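Local coordinates for sugar ABC transporter, periplasmic sugar-binding protein (Caulobacter crescentus, PDB 4IRX), which binds myo-inositol and probably delivers it, as a periplasmic solute-binding protein, to the membrane components of an ABC transporter, at residues Val135-Asp140 / Gln170-Lys175; Asp32-Leu37 / Thr257-Ala262. All coordinates share one frame; numbering follows the deposited sequence.

Contact 1 of 2, residues Val135-Asp140 / Gln170-Lys175; sequences VVITND and QTANSK. With INS (1,2,3,4,5,6-hexahydroxy-cyclohexane), chain C.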
# COMPACT_ATOMS: atom_id res chain seq x y z
N VAL A 135 -8.26 0.81 17.79
CA VAL A 135 -8.16 -0.49 17.13
C VAL A 135 -7.31 -0.31 15.88
O VAL A 135 -7.49 0.66 15.15
CB VAL A 135 -9.58 -1.00 16.74
CG1 VAL A 135 -9.50 -2.26 15.84
CG2 VAL A 135 -10.35 -1.32 17.99
N VAL A 136 -6.38 -1.23 15.63
CA VAL A 136 -5.55 -1.15 14.42
C VAL A 136 -5.84 -2.36 13.54
O VAL A 136 -5.77 -3.50 14.00
CB VAL A 136 -4.03 -1.04 14.78
CG1 VAL A 136 -3.17 -0.93 13.49
CG2 VAL A 136 -3.80 0.13 15.72
N ILE A 137 -6.27 -2.10 12.30
CA ILE A 137 -6.55 -3.15 11.32
C ILE A 137 -5.49 -3.05 10.21
O ILE A 137 -5.41 -2.05 9.50
CB ILE A 137 -7.95 -2.99 10.68
CG1 ILE A 137 -9.04 -2.92 11.77
CG2 ILE A 137 -8.20 -4.10 9.67
CD1 ILE A 137 -9.24 -4.20 12.53
N THR A 138 -4.65 -4.07 10.10
CA THR A 138 -3.46 -3.98 9.24
C THR A 138 -3.67 -4.55 7.84
O THR A 138 -4.54 -5.41 7.63
CB THR A 138 -2.22 -4.67 9.87
OG1 THR A 138 -2.39 -6.10 9.81
CG2 THR A 138 -2.03 -4.23 11.32
N ASN A 139 -2.90 -4.03 6.89
CA ASN A 139 -2.88 -4.54 5.52
C ASN A 139 -1.89 -5.71 5.36
O ASN A 139 -1.13 -6.00 6.28
CB ASN A 139 -2.49 -3.40 4.57
CG ASN A 139 -1.09 -2.86 4.84
OD1 ASN A 139 -0.78 -2.47 5.97
ND2 ASN A 139 -0.24 -2.82 3.80
N ASP A 140 -1.92 -6.33 4.17
CA ASP A 140 -0.92 -7.33 3.70
C ASP A 140 0.26 -7.62 4.66
O ASP A 140 1.30 -6.94 4.59
CB ASP A 140 -0.30 -6.87 2.35
CG ASP A 140 -1.24 -6.98 1.17
OD1 ASP A 140 -2.04 -7.94 1.06
OD2 ASP A 140 -1.15 -6.10 0.29
N GLN A 170 -5.12 -6.30 14.60
CA GLN A 170 -5.39 -7.50 13.84
C GLN A 170 -5.27 -7.20 12.37
O GLN A 170 -5.47 -6.06 11.95
CB GLN A 170 -6.78 -8.07 14.16
CG GLN A 170 -6.85 -8.62 15.58
CD GLN A 170 -8.20 -9.18 15.93
OE1 GLN A 170 -8.85 -9.81 15.09
NE2 GLN A 170 -8.64 -8.96 17.18
N THR A 171 -4.95 -8.21 11.56
CA THR A 171 -4.93 -8.00 10.12
C THR A 171 -6.27 -8.35 9.49
O THR A 171 -7.01 -9.21 9.99
CB THR A 171 -3.80 -8.77 9.42
OG1 THR A 171 -3.66 -8.26 8.09
CG2 THR A 171 -4.08 -10.27 9.37
N ALA A 172 -6.60 -7.65 8.41
CA ALA A 172 -7.65 -8.10 7.53
C ALA A 172 -7.13 -8.36 6.12
O ALA A 172 -7.92 -8.40 5.17
CB ALA A 172 -8.83 -7.14 7.55
N ASN A 173 -5.81 -8.51 5.98
CA ASN A 173 -5.19 -9.03 4.76
C ASN A 173 -5.53 -8.23 3.49
O ASN A 173 -5.59 -8.76 2.39
CB ASN A 173 -5.55 -10.53 4.60
CG ASN A 173 -4.97 -11.36 5.72
OD1 ASN A 173 -3.76 -11.42 5.89
ND2 ASN A 173 -5.84 -11.98 6.51
N SER A 174 -5.77 -6.93 3.69
CA SER A 174 -6.13 -6.03 2.58
C SER A 174 -7.38 -6.50 1.83
O SER A 174 -7.46 -6.45 0.59
CB SER A 174 -4.94 -5.89 1.60
OG SER A 174 -3.85 -5.21 2.23
N LYS A 175 -8.35 -7.00 2.58
CA LYS A 175 -9.61 -7.42 1.99
C LYS A 175 -10.79 -6.79 2.71
O LYS A 175 -10.89 -6.85 3.94
CB LYS A 175 -9.72 -8.95 2.02
CG LYS A 175 -8.64 -9.68 1.23
CD LYS A 175 -8.87 -9.56 -0.27
CE LYS A 175 -7.56 -9.58 -1.06
NZ LYS A 175 -7.80 -9.44 -2.52
C1 INS C . -0.55 -0.38 -0.58
C2 INS C . -1.97 0.05 -0.43
C3 INS C . -2.86 -1.15 -0.63
C4 INS C . -2.56 -2.19 0.40
C5 INS C . -1.17 -2.67 0.25
C6 INS C . -0.19 -1.53 0.35
O1 INS C . 0.32 0.71 -0.36
O2 INS C . -2.16 0.62 0.83
O3 INS C . -4.21 -0.77 -0.59
O4 INS C . -3.47 -3.25 0.30
O5 INS C . -0.92 -3.65 1.21
O6 INS C . 1.14 -1.97 0.24
O HOH W 1 -2.76 -10.28 2.24

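Contact 2 of 2, residues Asp32-Leu37 / Thr257-Ala262; sequences DEAAKL and TALRQA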
# COMPACT_ATOMS: atom_id res chain seq x y z
N ASP A 32 -0.67 4.23 -18.95
CA ASP A 32 -0.54 5.57 -19.55
C ASP A 32 0.93 5.92 -19.74
O ASP A 32 1.38 6.27 -20.84
CB ASP A 32 -1.22 6.64 -18.68
CG ASP A 32 -0.85 8.07 -19.10
OD1 ASP A 32 -0.94 8.41 -20.30
OD2 ASP A 32 -0.43 8.88 -18.22
N GLU A 33 1.68 5.80 -18.65
CA GLU A 33 3.10 6.14 -18.72
C GLU A 33 3.84 5.26 -19.71
O GLU A 33 4.71 5.74 -20.43
CB GLU A 33 3.74 6.08 -17.33
CG GLU A 33 5.16 6.68 -17.26
CD GLU A 33 5.23 8.21 -17.33
OE1 GLU A 33 4.22 8.89 -17.05
OE2 GLU A 33 6.31 8.73 -17.68
N ALA A 34 3.46 3.98 -19.80
CA ALA A 34 4.16 3.08 -20.70
C ALA A 34 3.96 3.51 -22.16
O ALA A 34 4.93 3.52 -22.94
CB ALA A 34 3.68 1.63 -20.47
N ALA A 35 2.73 3.89 -22.50
CA ALA A 35 2.46 4.42 -23.83
C ALA A 35 3.31 5.65 -24.11
O ALA A 35 4.02 5.72 -25.12
CB ALA A 35 0.97 4.74 -23.98
N LYS A 36 3.27 6.61 -23.19
CA LYS A 36 4.05 7.85 -23.34
C LYS A 36 5.54 7.62 -23.50
O LYS A 36 6.23 8.39 -24.20
CB LYS A 36 3.85 8.75 -22.15
CG LYS A 36 2.51 9.39 -22.09
CD LYS A 36 2.31 9.95 -20.70
CE LYS A 36 1.15 10.91 -20.70
NZ LYS A 36 0.77 11.21 -19.30
N LEU A 37 6.06 6.59 -22.86
CA LEU A 37 7.50 6.33 -22.91
C LEU A 37 7.88 5.42 -24.08
O LEU A 37 9.06 5.13 -24.27
CB LEU A 37 7.98 5.72 -21.59
CG LEU A 37 7.82 6.66 -20.41
CD1 LEU A 37 8.28 5.94 -19.14
CD2 LEU A 37 8.60 7.94 -20.65
N THR A 257 7.46 6.73 -11.68
CA THR A 257 8.88 6.91 -11.38
C THR A 257 9.65 5.62 -11.58
O THR A 257 10.75 5.64 -12.16
CB THR A 257 9.07 7.45 -9.96
OG1 THR A 257 8.41 8.72 -9.83
CG2 THR A 257 10.53 7.57 -9.60
N ALA A 258 9.08 4.50 -11.13
CA ALA A 258 9.75 3.22 -11.38
C ALA A 258 9.92 2.94 -12.88
O ALA A 258 10.98 2.49 -13.32
CB ALA A 258 9.01 2.07 -10.69
N LEU A 259 8.87 3.19 -13.66
CA LEU A 259 8.95 2.94 -15.09
C LEU A 259 9.92 3.89 -15.79
O LEU A 259 10.64 3.46 -16.69
CB LEU A 259 7.56 3.01 -15.73
CG LEU A 259 7.53 2.50 -17.16
CD1 LEU A 259 7.88 1.00 -17.16
CD2 LEU A 259 6.14 2.76 -17.75
N ARG A 260 9.94 5.16 -15.39
CA ARG A 260 10.89 6.12 -15.96
C ARG A 260 12.33 5.70 -15.71
O ARG A 260 13.16 5.76 -16.62
CB ARG A 260 10.64 7.54 -15.43
CG ARG A 260 9.35 8.16 -15.93
CD ARG A 260 8.92 9.30 -15.02
NE ARG A 260 7.62 9.77 -15.46
CZ ARG A 260 6.89 10.68 -14.85
NH1 ARG A 260 7.29 11.22 -13.70
NH2 ARG A 260 5.71 11.02 -15.38
N GLN A 261 12.62 5.26 -14.49
CA GLN A 261 13.93 4.72 -14.20
C GLN A 261 14.23 3.48 -15.04
O GLN A 261 15.33 3.35 -15.56
CB GLN A 261 14.05 4.37 -12.72
CG GLN A 261 14.07 5.57 -11.76
CD GLN A 261 14.66 5.18 -10.42
OE1 GLN A 261 15.63 4.41 -10.38
NE2 GLN A 261 14.08 5.66 -9.34
N ALA A 262 13.25 2.59 -15.18
CA ALA A 262 13.46 1.39 -16.00
C ALA A 262 13.83 1.73 -17.44
O ALA A 262 14.72 1.11 -18.02
CB ALA A 262 12.21 0.52 -15.96

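Contact 1 of 2, residues Val135-Asp140 / Gln170-Lys175
S174 OG is gripped from two directions: it accepts the backbone N-H of D140 (D140 N to S174 OG 3.0 Å, angle at hydrogen 163°) and is hydrogen-bonded to O4 of myo-inositol, 2.8 Å from S174 OG. The site lies where two neighbouring parallel strands of a beta-alpha-beta unit, 132-138 and 164-171 joined through helix 144-160, run out into loops, the usual place for ligand binding in the alpha/beta domains of periplasmic binding proteins. Two adjacent residues hold the ligand's O5. N139 ND2 donates to O5 in an almost straight bond of 2.8 Å (174°); CG of N139 sits between the backbone N and the carbonyl carbon (chi1 63°), which swings the amide toward the ligand. O5 in turn donates to D140 OD2 at 2.6 Å. That oxygen also meets R97 in a salt bridge and Q20 in a hydrogen bond, so the carboxylate is fixed while it accepts from the ligand; the other oxygen, D140 OD1, reaches N173 O through a water. Further back, Q170 stands beside I137 in the parallel pairing and bonds the residues flanking it: Q170 N to V136 O 2.9 Å, T138 N to Q170 O 2.8 Å. A172 N to T138 O is the last backbone bond before the chains part into loops. The T138 and T171 side chains cross at about a right angle. T171 OG1 lies 3.0 Å from the backbone oxygen T138 O and also close to T138 OG1. T171 OG1 itself accepts from N173 N in an ST turn, which bends the chain round toward S174. On the other sheet face, the I137 CG2 methyl rests on A172 CB at 3.8 Å.

Contact 2 of 2, residues Asp32-Leu37 / Thr257-Ala262
Two helices lying side by side over one face of a mixed beta-sheet, 21-37 and 251-268, pack here through a small apolar seam closed at its outer edge by a salt bridge. Their local axes approach to 10.1 Å and run nearly parallel, crossing at -27°. L259 comes between E33, A34 and L37: its CD2 methyl lies against A34, 3.8 Å from A34 CB, and also brushes the aliphatic part of E33, while its CG meets L37 CD1 at 4.0 Å. On the sheet side, L259 also touches I69 and V41 and thereby joins the helix pair to strands 67-70 and 40-45. L37 CD1 reaches R260 CG as well, at 4.0 Å, so the methyl spans the buried leucine and the stem of the arginine. R260 takes E33 side-on, its NE 2.8 Å from E33 OE2 and its NH2 3.1 Å from E33 OE1. The E33 chain leaves with its CG opposite the backbone N (chi1 -169°) and bends at the next bond, which turns the carboxylate to the arginine. The two groups are not coplanar: their planes stand 70° apart. OE2 lies in the guanidinium plane, yet both nitrogens approach from above the carboxylate. R256, one turn earlier, makes a salt bridge to E33 OE1 and another to D32, whose OD2 also holds K36 NZ. Were E33 an alanine, the guanidinium of R260 would be likely to lose its carboxylate mate and be free to turn, and R256 to lose one of its acidic partners. With one acid held by two arginines, E33 is likely to stay ionised, its charge balanced across the helix pair at the border between apolar packing and solvent.

In the fold
Contacts 1 and 2 lie on opposite sides of the chain's centre, their centres 31 Å apart and their nearest atoms about 17 Å from each other. They share no strand or helix. Contact 1 belongs to the four-stranded parallel sheet, pairing its strands 132-138 and 164-171; contact 2 packs helices 21-37 and 251-268 against the seven-stranded sheet. Along the chain, contact 1 is nested within the loop that contact 2 closes, so early and late segments meet in one lobe while the intervening chain builds much of the other. This suits the two-lobed periplasmic binding proteins: contact 1 lines the ligand site, whereas contact 2 is packing within a lobe.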